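Local coordinates for DNA repair and telomere maintenance protein nbs1 (Schizosaccharomyces pombe, PDB 3HUE), which serves as the phosphoprotein-binding adaptor of the MRN complex in DNA double-strand break repair and telomere maintenance, this chain being its N-terminal FHA-BRCT1-BRCT2 part, at residues G8-G13 against F107-Y112; N134-P139 against Y183-K188; T149-N154 against T173-D178; G228-M233 against G248-T253. One frame throughout, in Å; residues are numbered along the deposited sequence.

Contact 1: G8-G13 against F107-Y112; sequences GDILKG and FTINAY
G8 lies across one face of the F107 ring. Its CA sits 4.2 Å from the centroid of that ring, only 18° off the normal, a CH-pi contact displaced toward the ring's rim. The backbone of G8 has positive phi, and it brings the main chain itself, rather than a side chain, against the aromatic surface. From D9 to K12 the chain makes a type I beta turn, closed by the bond from K12 N to D9 O at 2.9 Å. With CG1 of I10 between the backbone N and the carbonyl carbon (chi1 71°), CG2 lies beside the backbone N and meets the F107 ring, while CD1 passes F107 CB toward I109. I10 CG2 comes obliquely to the ring, 3.8 Å from F107 CD1. I10 CD1 approaches F107 O at 3.5 Å. The same methyl, I10 CD1, touches I109 CG1 at 4.1 Å. One isoleucine thus spans the step from the loop residue F107 into the strand that follows it. L11 adds a looser contact, its CD1 lying 4.4 Å from I109 CG2, while V38 packs on I10, L11 and I109 alike. In the antiparallel sheet of the FHA sandwich, the loop between strands 2-6 and 16-18 lies over the start of strand 109-113, the neighbour of 2-6. With aliphatic branches, a ring face and a glycine CA as the meeting surfaces, the two segments are held to each other by apolar packing, and polar bonds of the loop are made within its own turn and to I39 and R16.

Contact 2: N134-P139 against Y183-K188; sequences NLLGIP and YLSTVK
L136, just past the end of helix 123-135, extends its side chain toward L184, S185 and K188 on one flank of helix 178-193. Its CB already points at that helix, and a first torsion of -76°, with CG opposite the carbonyl carbon, sets the fork of L136 between L184 and K188. Each methyl finds its own neighbours. The L136 and L184 side chains pass in opposite directions, L136 CD1 lying 3.9 Å from L184 CD1. L136 CD1 is also 4.0 Å from S185 OG. L136 CD2 goes to the aliphatic stem of the lysine, meeting K188 CG at 3.7 Å and K188 CD at 3.8 Å. K188 is extended beyond CG, and it is this methylene run, not its amine, that packs on L136 CD2. L184 CD1 is shared: I138 CD1 comes to it tip to tip at 3.8 Å, and this one methyl touches both L136 and I138. The S185 hydroxyl has its polar partners in N132 and L181, which leaves its approach to L136 a van der Waals one. Between L136 and I138 the chain is turned by G137, whose positive phi belongs to a Schellman motif ending helix 123-135; G137 N bonds to N134 O at 3.2 Å. L133 and W129, from the body of that helix, continue the interface onto L184 and S185. Within the first BRCT domain the contact joins the turn after helix 123-135, which leads into strand 140-141, to the flank of helix 178-193, which follows strand 174-176, with M1 and F19 packing beside I138 and L136.

Contact 3: T149-N154 against T173-D178; sequences THFVMN and TVIIDD
F151 and M153 reach V174 and I176 through two good backbone bonds, F151 N to V174 O at 3.0 Å and M153 N to I176 O at 2.9 Å, the second nearly straight with 165° at the hydrogen. The return bond from I176 N to F151 O is strongly bent and weak. Side chains alternate between the two faces. On one, H150 CD2 lies 3.6 Å from V174 CG1, its imidazole running alongside the valine, and also touches I176 CD1; V152 CG2 meets I176 CG2 further on. On the other, I175 CG2 comes to the edge of the F151 ring, near its plane, 3.4 Å from F151 CD2. The same methyl is met by CE of selenomethionine M153, whose chain bends at its far end and crosses I175 at about a right angle.

This parallel pair is the outer part of the four-stranded sheet of the first BRCT domain, with 174-176 at the edge, strand 118-120 flanking 150-152 on its far side, and helix 163-170 linking the two strands as a beta-alpha-beta crossover. Helix 123-135 packs on V152 through M125, and helix 201-209 brings F205 and I208 to I175 and M153.

Polar groups gather at both ends of the pair. T149 OG1 and H150 ND1 are 2.7 Å apart in a hydrogen bond that either may donate, and T149 OG1 also takes the amide of C117, a second-shell hold on the imidazole. At the other end D177 forms a salt bridge with R155, while a water donates to N154 OD1 at 3.2 Å and more weakly to D178 OD2.

Contact 4: G228-M233 against G248-T253; sequences GFSCAM and GLRIST
The beta-alpha-beta unit of the second BRCT domain brings F229 to M233 alongside L249 to T253, strand 230-233 leading through helix 238-246 to strand 250-253. The strands are parallel and in register from S230 with R250 to M233 with T253, and their axes cross at -28°. Four bonds of 2.8 to 3.1 Å alternate in direction along them: R250 N to F229 O, C231 N to R250 O, S252 N to C231 O and M233 N to S252 O. The last is the least straight of the four at 144°.

The side chains of C231, M233, I251 and T253 share one face. There the bent chain of selenomethionine M233 passes I251, whose CG2 meets M233 CG and lies 3.8 Å from M233 SE. C231 SG is a more distant neighbour of I251 CG1. H241 of the connecting helix covers M233, I251 and T253, as expected of the crossover helix in such a unit. L249, just before its strand, sends CD2 to F229 CB at 3.7 Å. The F229 ring itself leads away from the second strand and packs against helix 306-320.

On the opposite face S230 OG rests near R250 CB, and A232 CB near S252 CB. At the N-terminal end of the pair a modelled water lies within bonding distance of G228 N, F229 O and G248 O, though its short approaches to G228 N and G248 O are doubtful in detail. G248 belongs to the Schellman motif that ends helix 238-246, while strand 270-273 continues the sheet beyond 230-233.

Contacts 1 and 2 are largely buried apolar packing, though G8 and F107 of contact 1 are exposed; one sets a loop against a strand of the FHA sandwich, the other the turn after one BRCT1 helix against the flank of another. Contacts 3 and 4, partly buried, instead pair parallel strands by backbone bonds, each including an edge strand of its BRCT sheet; the ladder of contact 4 is the more regular, whereas contact 3 has a weak bond and an end with acidic side chains and a water held weakly on one side. Strand 174-176 of contact 3 runs directly into helix 178-193 of contact 2. Contacts 1 and 4 are about 54 Å apart, centre to centre.

Contact 1: G8-G13 against F107-Y112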
loop_
_atom_site.group_PDB
_atom_site.type_symbol
_atom_site.label_atom_id
_atom_site.label_comp_id
_atom_site.label_asym_id
_atom_site.label_seq_id
_atom_site.Cartn_x
_atom_site.Cartn_y
_atom_site.Cartn_z
ATOM N N GLY A 8 9.611 18.947 -23.107
ATOM C CA GLY A 8 10.784 19.008 -23.986
ATOM C C GLY A 8 11.579 17.717 -23.890
ATOM O O GLY A 8 11.006 16.637 -23.644
ATOM N N ASP A 9 12.899 17.824 -24.053
ATOM C CA ASP A 9 13.765 16.675 -23.822
ATOM C C ASP A 9 14.802 16.896 -22.722
ATOM O O ASP A 9 15.852 16.246 -22.700
ATOM C CB ASP A 9 14.362 16.169 -25.138
ATOM C CG ASP A 9 13.412 15.256 -25.888
ATOM O OD1 ASP A 9 12.890 14.294 -25.270
ATOM O OD2 ASP A 9 13.195 15.496 -27.099
ATOM N N ILE A 10 14.466 17.773 -21.775
ATOM C CA ILE A 10 15.425 18.229 -20.756
ATOM C C ILE A 10 15.761 17.163 -19.686
ATOM O O ILE A 10 16.791 17.255 -19.027
ATOM C CB ILE A 10 15.056 19.630 -20.152
ATOM C CG1 ILE A 10 13.835 19.547 -19.251
ATOM C CG2 ILE A 10 14.828 20.685 -21.265
ATOM C CD1 ILE A 10 13.843 20.523 -18.061
ATOM N N LEU A 11 14.899 16.156 -19.542
ATOM C CA LEU A 11 15.204 14.948 -18.766
ATOM C C LEU A 11 15.225 13.697 -19.640
ATOM O O LEU A 11 15.029 12.581 -19.146
ATOM C CB LEU A 11 14.208 14.779 -17.615
ATOM C CG LEU A 11 14.293 15.714 -16.414
ATOM C CD1 LEU A 11 13.144 15.407 -15.482
ATOM C CD2 LEU A 11 15.635 15.606 -15.695
ATOM N N LYS A 12 15.453 13.918 -20.943
ATOM C CA LYS A 12 15.496 12.897 -22.024
ATOM C C LYS A 12 14.171 12.182 -22.308
ATOM O O LYS A 12 14.155 11.158 -22.997
ATOM C CB LYS A 12 16.625 11.861 -21.829
ATOM C CG LYS A 12 18.017 12.423 -21.677
ATOM C CD LYS A 12 19.008 11.279 -21.742
ATOM C CE LYS A 12 20.342 11.699 -21.123
ATOM N NZ LYS A 12 21.415 10.752 -21.588
ATOM N N GLY A 13 13.063 12.722 -21.799
ATOM C CA GLY A 13 11.749 12.078 -21.900
ATOM C C GLY A 13 11.559 10.887 -20.977
ATOM O O GLY A 13 10.650 10.082 -21.184
ATOM N N PHE A 107 11.341 25.172 -19.755
ATOM C CA PHE A 107 10.933 23.821 -19.421
ATOM C C PHE A 107 11.128 23.578 -17.947
ATOM O O PHE A 107 12.252 23.531 -17.428
ATOM C CB PHE A 107 11.676 22.801 -20.274
ATOM C CG PHE A 107 11.394 22.936 -21.735
ATOM C CD1 PHE A 107 12.409 23.297 -22.625
ATOM C CD2 PHE A 107 10.101 22.724 -22.224
ATOM C CE1 PHE A 107 12.145 23.427 -23.998
ATOM C CE2 PHE A 107 9.825 22.848 -23.568
ATOM C CZ PHE A 107 10.849 23.202 -24.471
ATOM N N THR A 108 9.989 23.459 -17.288
ATOM C CA THR A 108 9.897 23.268 -15.863
ATOM C C THR A 108 10.069 21.785 -15.551
ATOM O O THR A 108 9.589 20.936 -16.307
ATOM C CB THR A 108 8.558 23.887 -15.383
ATOM O OG1 THR A 108 8.775 25.272 -15.073
ATOM C CG2 THR A 108 8.002 23.238 -14.176
ATOM N N ILE A 109 10.805 21.486 -14.475
ATOM C CA ILE A 109 10.777 20.153 -13.876
ATOM C C ILE A 109 9.562 20.062 -12.959
ATOM O O ILE A 109 9.479 20.765 -11.945
ATOM C CB ILE A 109 12.075 19.810 -13.102
ATOM C CG1 ILE A 109 13.281 19.894 -14.037
ATOM C CG2 ILE A 109 11.971 18.415 -12.423
ATOM C CD1 ILE A 109 14.575 19.662 -13.347
ATOM N N ASN A 110 8.630 19.189 -13.326
ATOM C CA ASN A 110 7.446 18.945 -12.518
ATOM C C ASN A 110 7.641 17.737 -11.602
ATOM O O ASN A 110 7.830 16.612 -12.072
ATOM C CB ASN A 110 6.208 18.763 -13.388
ATOM C CG ASN A 110 6.192 19.681 -14.589
ATOM O OD1 ASN A 110 5.951 20.877 -14.454
ATOM N ND2 ASN A 110 6.422 19.118 -15.774
ATOM N N ALA A 111 7.613 18.003 -10.296
ATOM C CA ALA A 111 7.701 16.980 -9.256
ATOM C C ALA A 111 6.297 16.648 -8.757
ATOM O O ALA A 111 5.516 17.550 -8.441
ATOM C CB ALA A 111 8.559 17.475 -8.108
ATOM N N TYR A 112 5.973 15.358 -8.703
ATOM C CA TYR A 112 4.705 14.918 -8.121
ATOM C C TYR A 112 4.840 13.692 -7.249
ATOM O O TYR A 112 5.708 12.847 -7.479
ATOM C CB TYR A 112 3.623 14.716 -9.178
ATOM C CG TYR A 112 3.833 13.630 -10.224
ATOM C CD1 TYR A 112 3.218 12.383 -10.086
ATOM C CD2 TYR A 112 4.586 13.866 -11.386
ATOM C CE1 TYR A 112 3.368 11.387 -11.062
ATOM C CE2 TYR A 112 4.736 12.877 -12.378
ATOM C CZ TYR A 112 4.118 11.644 -12.198
ATOM O OH TYR A 112 4.235 10.644 -13.125
#

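Contact 2: N134-P139 against Y183-K188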
loop_
_atom_site.group_PDB
_atom_site.type_symbol
_atom_site.label_atom_id
_atom_site.label_comp_id
_atom_site.label_asym_id
_atom_site.label_seq_id
_atom_site.Cartn_x
_atom_site.Cartn_y
_atom_site.Cartn_z
ATOM N N ASN A 134 11.735 2.867 4.579
ATOM C CA ASN A 134 11.924 4.237 5.091
ATOM C C ASN A 134 12.899 5.017 4.224
ATOM O O ASN A 134 12.602 6.141 3.818
ATOM C CB ASN A 134 12.379 4.222 6.563
ATOM C CG ASN A 134 12.467 5.610 7.180
ATOM O OD1 ASN A 134 11.526 6.411 7.097
ATOM N ND2 ASN A 134 13.602 5.903 7.810
ATOM N N LEU A 135 14.024 4.377 3.894
ATOM C CA LEU A 135 15.015 4.938 2.982
ATOM C C LEU A 135 14.514 4.985 1.538
ATOM O O LEU A 135 14.938 5.855 0.777
ATOM C CB LEU A 135 16.365 4.205 3.102
ATOM C CG LEU A 135 17.068 4.190 4.472
ATOM C CD1 LEU A 135 18.226 3.207 4.472
ATOM C CD2 LEU A 135 17.525 5.590 4.936
ATOM N N LEU A 136 13.593 4.085 1.179
ATOM C CA LEU A 136 12.924 4.117 -0.133
ATOM C C LEU A 136 11.734 5.090 -0.211
ATOM O O LEU A 136 11.071 5.149 -1.240
ATOM C CB LEU A 136 12.489 2.705 -0.570
ATOM C CG LEU A 136 13.531 1.706 -1.102
ATOM C CD1 LEU A 136 13.035 0.280 -1.050
ATOM C CD2 LEU A 136 13.961 2.013 -2.498
ATOM N N GLY A 137 11.472 5.837 0.869
ATOM C CA GLY A 137 10.386 6.837 0.943
ATOM C C GLY A 137 8.976 6.309 0.827
ATOM O O GLY A 137 8.105 6.966 0.238
ATOM N N ILE A 138 8.779 5.107 1.369
ATOM C CA ILE A 138 7.486 4.461 1.414
ATOM C C ILE A 138 7.095 4.354 2.880
ATOM O O ILE A 138 7.758 3.642 3.646
ATOM C CB ILE A 138 7.492 3.075 0.752
ATOM C CG1 ILE A 138 7.876 3.190 -0.718
ATOM C CG2 ILE A 138 6.137 2.462 0.864
ATOM C CD1 ILE A 138 8.351 1.902 -1.356
ATOM N N PRO A 139 6.036 5.092 3.277
ATOM C CA PRO A 139 5.463 4.978 4.607
ATOM C C PRO A 139 4.882 3.594 4.848
ATOM O O PRO A 139 4.214 3.012 3.992
ATOM C CB PRO A 139 4.373 6.035 4.603
ATOM C CG PRO A 139 4.739 6.973 3.540
ATOM C CD PRO A 139 5.331 6.122 2.494
ATOM N N TYR A 183 12.858 -7.294 -4.896
ATOM C CA TYR A 183 12.953 -6.830 -6.286
ATOM C C TYR A 183 13.044 -5.309 -6.368
ATOM O O TYR A 183 13.810 -4.800 -7.179
ATOM C CB TYR A 183 11.794 -7.399 -7.137
ATOM C CG TYR A 183 11.729 -7.020 -8.622
ATOM C CD1 TYR A 183 12.891 -6.856 -9.409
ATOM C CD2 TYR A 183 10.483 -6.893 -9.259
ATOM C CE1 TYR A 183 12.804 -6.508 -10.761
ATOM C CE2 TYR A 183 10.390 -6.565 -10.623
ATOM C CZ TYR A 183 11.552 -6.372 -11.357
ATOM O OH TYR A 183 11.471 -6.041 -12.683
ATOM N N LEU A 184 12.309 -4.612 -5.498
ATOM C CA LEU A 184 12.360 -3.151 -5.370
ATOM C C LEU A 184 13.734 -2.628 -4.955
ATOM O O LEU A 184 14.159 -1.579 -5.443
ATOM C CB LEU A 184 11.337 -2.677 -4.342
ATOM C CG LEU A 184 10.426 -1.461 -4.518
ATOM C CD1 LEU A 184 9.985 -1.048 -3.129
ATOM C CD2 LEU A 184 11.006 -0.253 -5.285
ATOM N N SER A 185 14.417 -3.359 -4.070
ATOM C CA SER A 185 15.697 -2.916 -3.512
ATOM C C SER A 185 16.874 -3.149 -4.436
ATOM O O SER A 185 17.801 -2.343 -4.461
ATOM C CB SER A 185 15.960 -3.568 -2.165
ATOM O OG SER A 185 14.914 -3.267 -1.262
ATOM N N THR A 186 16.827 -4.232 -5.210
ATOM C CA THR A 186 17.896 -4.553 -6.171
ATOM C C THR A 186 17.829 -3.673 -7.424
ATOM O O THR A 186 18.801 -3.586 -8.181
ATOM C CB THR A 186 17.898 -6.053 -6.600
ATOM O OG1 THR A 186 17.028 -6.817 -5.759
ATOM C CG2 THR A 186 19.307 -6.628 -6.503
ATOM N N VAL A 187 16.691 -3.004 -7.604
ATOM C CA VAL A 187 16.340 -2.301 -8.832
ATOM C C VAL A 187 16.202 -0.775 -8.640
ATOM O O VAL A 187 16.143 -0.038 -9.635
ATOM C CB VAL A 187 15.161 -3.088 -9.554
ATOM C CG1 VAL A 187 13.915 -2.265 -9.941
ATOM C CG2 VAL A 187 15.706 -3.897 -10.708
ATOM N N LYS A 188 16.253 -0.339 -7.370
ATOM C CA LYS A 188 16.197 1.072 -6.903
ATOM C C LYS A 188 16.959 2.118 -7.748
ATOM O O LYS A 188 16.403 3.157 -8.125
ATOM C CB LYS A 188 16.665 1.142 -5.434
ATOM C CG LYS A 188 16.790 2.577 -4.875
ATOM C CD LYS A 188 17.573 2.667 -3.584
ATOM C CE LYS A 188 17.747 4.127 -3.189
ATOM N NZ LYS A 188 18.463 4.250 -1.893
#

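Contact 3: T149-N154 against T173-D178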
loop_
_atom_site.group_PDB
_atom_site.type_symbol
_atom_site.label_atom_id
_atom_site.label_comp_id
_atom_site.label_asym_id
_atom_site.label_seq_id
_atom_site.Cartn_x
_atom_site.Cartn_y
_atom_site.Cartn_z
ATOM N N THR A 149 -1.975 1.717 -0.038
ATOM C CA THR A 149 -2.064 1.375 -1.454
ATOM C C THR A 149 -1.721 -0.104 -1.693
ATOM O O THR A 149 -2.154 -0.688 -2.689
ATOM C CB THR A 149 -1.101 2.239 -2.281
ATOM O OG1 THR A 149 0.236 1.995 -1.824
ATOM C CG2 THR A 149 -1.422 3.728 -2.165
ATOM N N HIS A 150 -0.906 -0.675 -0.802
ATOM C CA HIS A 150 -0.387 -2.047 -0.908
ATOM C C HIS A 150 -0.378 -2.742 0.446
ATOM O O HIS A 150 -0.250 -2.083 1.485
ATOM C CB HIS A 150 1.034 -2.059 -1.494
ATOM C CG HIS A 150 1.110 -1.498 -2.873
ATOM N ND1 HIS A 150 1.168 -0.144 -3.115
ATOM C CD2 HIS A 150 1.080 -2.097 -4.086
ATOM C CE1 HIS A 150 1.160 0.069 -4.420
ATOM N NE2 HIS A 150 1.121 -1.101 -5.032
ATOM N N PHE A 151 -0.509 -4.072 0.411
ATOM C CA PHE A 151 -0.459 -4.940 1.590
ATOM C C PHE A 151 0.634 -6.004 1.403
ATOM O O PHE A 151 0.632 -6.705 0.392
ATOM C CB PHE A 151 -1.841 -5.578 1.821
ATOM C CG PHE A 151 -1.950 -6.407 3.085
ATOM C CD1 PHE A 151 -2.317 -5.812 4.286
ATOM C CD2 PHE A 151 -1.746 -7.794 3.067
ATOM C CE1 PHE A 151 -2.431 -6.551 5.471
ATOM C CE2 PHE A 151 -1.855 -8.543 4.243
ATOM C CZ PHE A 151 -2.217 -7.916 5.445
ATOM N N VAL A 152 1.564 -6.115 2.362
ATOM C CA VAL A 152 2.544 -7.221 2.380
ATOM C C VAL A 152 1.935 -8.374 3.166
ATOM O O VAL A 152 1.596 -8.200 4.333
ATOM C CB VAL A 152 3.931 -6.833 2.998
ATOM C CG1 VAL A 152 4.844 -8.054 3.160
ATOM C CG2 VAL A 152 4.653 -5.892 2.135
HETATM N N MSE A 153 1.807 -9.538 2.522
HETATM C CA MSE A 153 1.296 -10.759 3.154
HETATM C C MSE A 153 2.406 -11.691 3.629
HETATM O O MSE A 153 3.525 -11.675 3.091
HETATM C CB MSE A 153 0.371 -11.509 2.197
HETATM C CG MSE A 153 1.047 -12.107 0.960
HETATM SE SE MSE A 153 -0.024 -13.488 0.096
HETATM C CE MSE A 153 -1.023 -12.408 -0.797
ATOM N N ASN A 154 2.094 -12.505 4.635
ATOM C CA ASN A 154 3.013 -13.554 5.044
ATOM C C ASN A 154 2.704 -14.870 4.343
ATOM O O ASN A 154 1.534 -15.269 4.235
ATOM C CB ASN A 154 3.047 -13.730 6.567
ATOM C CG ASN A 154 4.203 -14.622 7.028
ATOM O OD1 ASN A 154 5.342 -14.478 6.567
ATOM N ND2 ASN A 154 3.906 -15.557 7.929
ATOM N N THR A 173 -7.468 -4.252 -2.299
ATOM C CA THR A 173 -6.086 -3.780 -2.133
ATOM C C THR A 173 -5.156 -4.724 -2.899
ATOM O O THR A 173 -5.398 -5.939 -2.947
ATOM C CB THR A 173 -5.709 -3.710 -0.614
ATOM O OG1 THR A 173 -6.646 -2.865 0.070
ATOM C CG2 THR A 173 -4.292 -3.190 -0.353
ATOM N N VAL A 174 -4.118 -4.147 -3.515
ATOM C CA VAL A 174 -3.038 -4.893 -4.155
ATOM C C VAL A 174 -2.201 -5.590 -3.070
ATOM O O VAL A 174 -1.664 -4.922 -2.181
ATOM C CB VAL A 174 -2.160 -3.956 -5.029
ATOM C CG1 VAL A 174 -0.958 -4.697 -5.605
ATOM C CG2 VAL A 174 -2.981 -3.346 -6.149
ATOM N N ILE A 175 -2.104 -6.921 -3.147
ATOM C CA ILE A 175 -1.317 -7.697 -2.176
ATOM C C ILE A 175 0.053 -8.133 -2.739
ATOM O O ILE A 175 0.209 -8.311 -3.948
ATOM C CB ILE A 175 -2.101 -8.885 -1.538
ATOM C CG1 ILE A 175 -3.588 -8.576 -1.399
ATOM C CG2 ILE A 175 -1.626 -9.116 -0.094
ATOM C CD1 ILE A 175 -4.400 -9.797 -1.098
ATOM N N ILE A 176 1.033 -8.311 -1.844
ATOM C CA ILE A 176 2.445 -8.314 -2.200
ATOM C C ILE A 176 3.327 -9.180 -1.282
ATOM O O ILE A 176 2.980 -9.404 -0.131
ATOM C CB ILE A 176 2.890 -6.825 -2.365
ATOM C CG1 ILE A 176 3.167 -6.554 -3.826
ATOM C CG2 ILE A 176 4.057 -6.387 -1.473
ATOM C CD1 ILE A 176 2.998 -5.149 -4.137
ATOM N N ASP A 177 4.437 -9.683 -1.832
ATOM C CA ASP A 177 5.414 -10.528 -1.134
ATOM C C ASP A 177 6.592 -9.739 -0.584
ATOM O O ASP A 177 6.660 -8.529 -0.777
ATOM C CB ASP A 177 5.972 -11.539 -2.133
ATOM C CG ASP A 177 5.018 -12.645 -2.436
ATOM O OD1 ASP A 177 3.939 -12.682 -1.796
ATOM O OD2 ASP A 177 5.357 -13.482 -3.310
ATOM N N ASP A 178 7.524 -10.441 0.074
ATOM C CA ASP A 178 8.890 -9.944 0.328
ATOM C C ASP A 178 9.703 -10.000 -0.951
ATOM O O ASP A 178 10.687 -9.267 -1.073
ATOM C CB ASP A 178 9.684 -10.769 1.355
ATOM C CG ASP A 178 8.825 -11.593 2.275
ATOM O OD1 ASP A 178 7.675 -11.964 1.913
ATOM O OD2 ASP A 178 9.340 -11.899 3.376
HETATM O O HOH W 1 7.988 -14.630 4.791
#

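Contact 4: G228-M233 against G248-T253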
loop_
_atom_site.group_PDB
_atom_site.type_symbol
_atom_site.label_atom_id
_atom_site.label_comp_id
_atom_site.label_asym_id
_atom_site.label_seq_id
_atom_site.Cartn_x
_atom_site.Cartn_y
_atom_site.Cartn_z
ATOM N N GLY A 228 -27.604 -12.337 4.258
ATOM C CA GLY A 228 -28.788 -13.091 4.652
ATOM C C GLY A 228 -28.488 -14.102 5.744
ATOM O O GLY A 228 -29.405 -14.735 6.274
ATOM N N PHE A 229 -27.201 -14.260 6.066
ATOM C CA PHE A 229 -26.769 -15.126 7.157
ATOM C C PHE A 229 -26.329 -14.332 8.379
ATOM O O PHE A 229 -25.794 -13.229 8.268
ATOM C CB PHE A 229 -25.650 -16.087 6.733
ATOM C CG PHE A 229 -26.071 -17.132 5.755
ATOM C CD1 PHE A 229 -25.968 -16.900 4.377
ATOM C CD2 PHE A 229 -26.548 -18.370 6.205
ATOM C CE1 PHE A 229 -26.361 -17.888 3.451
ATOM C CE2 PHE A 229 -26.944 -19.365 5.298
ATOM C CZ PHE A 229 -26.851 -19.125 3.915
ATOM N N SER A 230 -26.579 -14.924 9.543
ATOM C CA SER A 230 -26.179 -14.377 10.823
ATOM C C SER A 230 -25.067 -15.190 11.425
ATOM O O SER A 230 -25.034 -16.435 11.299
ATOM C CB SER A 230 -27.343 -14.418 11.777
ATOM O OG SER A 230 -28.271 -13.367 11.457
ATOM N N CYS A 231 -24.159 -14.468 12.094
ATOM C CA CYS A 231 -23.112 -15.166 12.833
ATOM C C CYS A 231 -22.778 -14.464 14.153
ATOM O O CYS A 231 -23.010 -13.257 14.313
ATOM C CB CYS A 231 -21.871 -15.443 11.913
ATOM S SG CYS A 231 -20.608 -14.146 12.097
ATOM N N ALA A 232 -22.296 -15.257 15.106
ATOM C CA ALA A 232 -21.829 -14.764 16.394
ATOM C C ALA A 232 -20.372 -15.109 16.518
ATOM O O ALA A 232 -19.947 -16.182 16.114
ATOM C CB ALA A 232 -22.614 -15.358 17.543
HETATM N N MSE A 233 -19.603 -14.186 17.077
HETATM C CA MSE A 233 -18.157 -14.337 17.149
HETATM C C MSE A 233 -17.570 -13.671 18.384
HETATM O O MSE A 233 -18.190 -12.791 18.983
HETATM C CB MSE A 233 -17.504 -13.798 15.880
HETATM C CG MSE A 233 -18.067 -12.484 15.383
HETATM SE SE MSE A 233 -17.075 -11.871 13.844
HETATM C CE MSE A 233 -15.212 -11.912 14.664
ATOM N N GLY A 248 -21.151 -9.878 3.996
ATOM C CA GLY A 248 -22.571 -9.585 4.177
ATOM C C GLY A 248 -23.195 -10.181 5.421
ATOM O O GLY A 248 -24.423 -10.159 5.576
ATOM N N LEU A 249 -22.350 -10.696 6.313
ATOM C CA LEU A 249 -22.818 -11.335 7.533
ATOM C C LEU A 249 -23.278 -10.325 8.566
ATOM O O LEU A 249 -22.610 -9.318 8.816
ATOM C CB LEU A 249 -21.752 -12.276 8.112
ATOM C CG LEU A 249 -21.414 -13.512 7.266
ATOM C CD1 LEU A 249 -20.010 -14.029 7.488
ATOM C CD2 LEU A 249 -22.398 -14.596 7.529
ATOM N N ARG A 250 -24.456 -10.595 9.122
ATOM C CA ARG A 250 -24.962 -9.887 10.290
ATOM C C ARG A 250 -24.201 -10.396 11.504
ATOM O O ARG A 250 -24.297 -11.580 11.857
ATOM C CB ARG A 250 -26.475 -10.108 10.451
ATOM C CG ARG A 250 -27.338 -9.667 9.257
ATOM C CD ARG A 250 -27.171 -8.183 8.927
ATOM N NE ARG A 250 -28.259 -7.615 8.128
ATOM C CZ ARG A 250 -28.389 -6.315 7.849
ATOM N NH1 ARG A 250 -27.505 -5.423 8.299
ATOM N NH2 ARG A 250 -29.409 -5.896 7.112
ATOM N N ILE A 251 -23.442 -9.497 12.127
ATOM C CA ILE A 251 -22.489 -9.868 13.172
ATOM C C ILE A 251 -22.964 -9.570 14.587
ATOM O O ILE A 251 -23.247 -8.426 14.945
ATOM C CB ILE A 251 -21.094 -9.273 12.897
ATOM C CG1 ILE A 251 -20.589 -9.823 11.560
ATOM C CG2 ILE A 251 -20.105 -9.540 14.077
ATOM C CD1 ILE A 251 -19.179 -9.540 11.283
ATOM N N SER A 252 -23.038 -10.643 15.366
ATOM C CA SER A 252 -23.308 -10.602 16.783
ATOM C C SER A 252 -21.988 -10.860 17.504
ATOM O O SER A 252 -21.119 -11.544 16.966
ATOM C CB SER A 252 -24.330 -11.680 17.109
ATOM O OG SER A 252 -24.933 -11.448 18.370
ATOM N N THR A 253 -21.819 -10.293 18.695
ATOM C CA THR A 253 -20.549 -10.392 19.421
ATOM C C THR A 253 -20.759 -10.948 20.823
ATOM O O THR A 253 -21.477 -10.359 21.625
ATOM C CB THR A 253 -19.792 -9.022 19.472
ATOM O OG1 THR A 253 -19.696 -8.459 18.152
ATOM C CG2 THR A 253 -18.383 -9.186 20.052
HETATM O O HOH W 2 -26.669 -11.089 6.319
#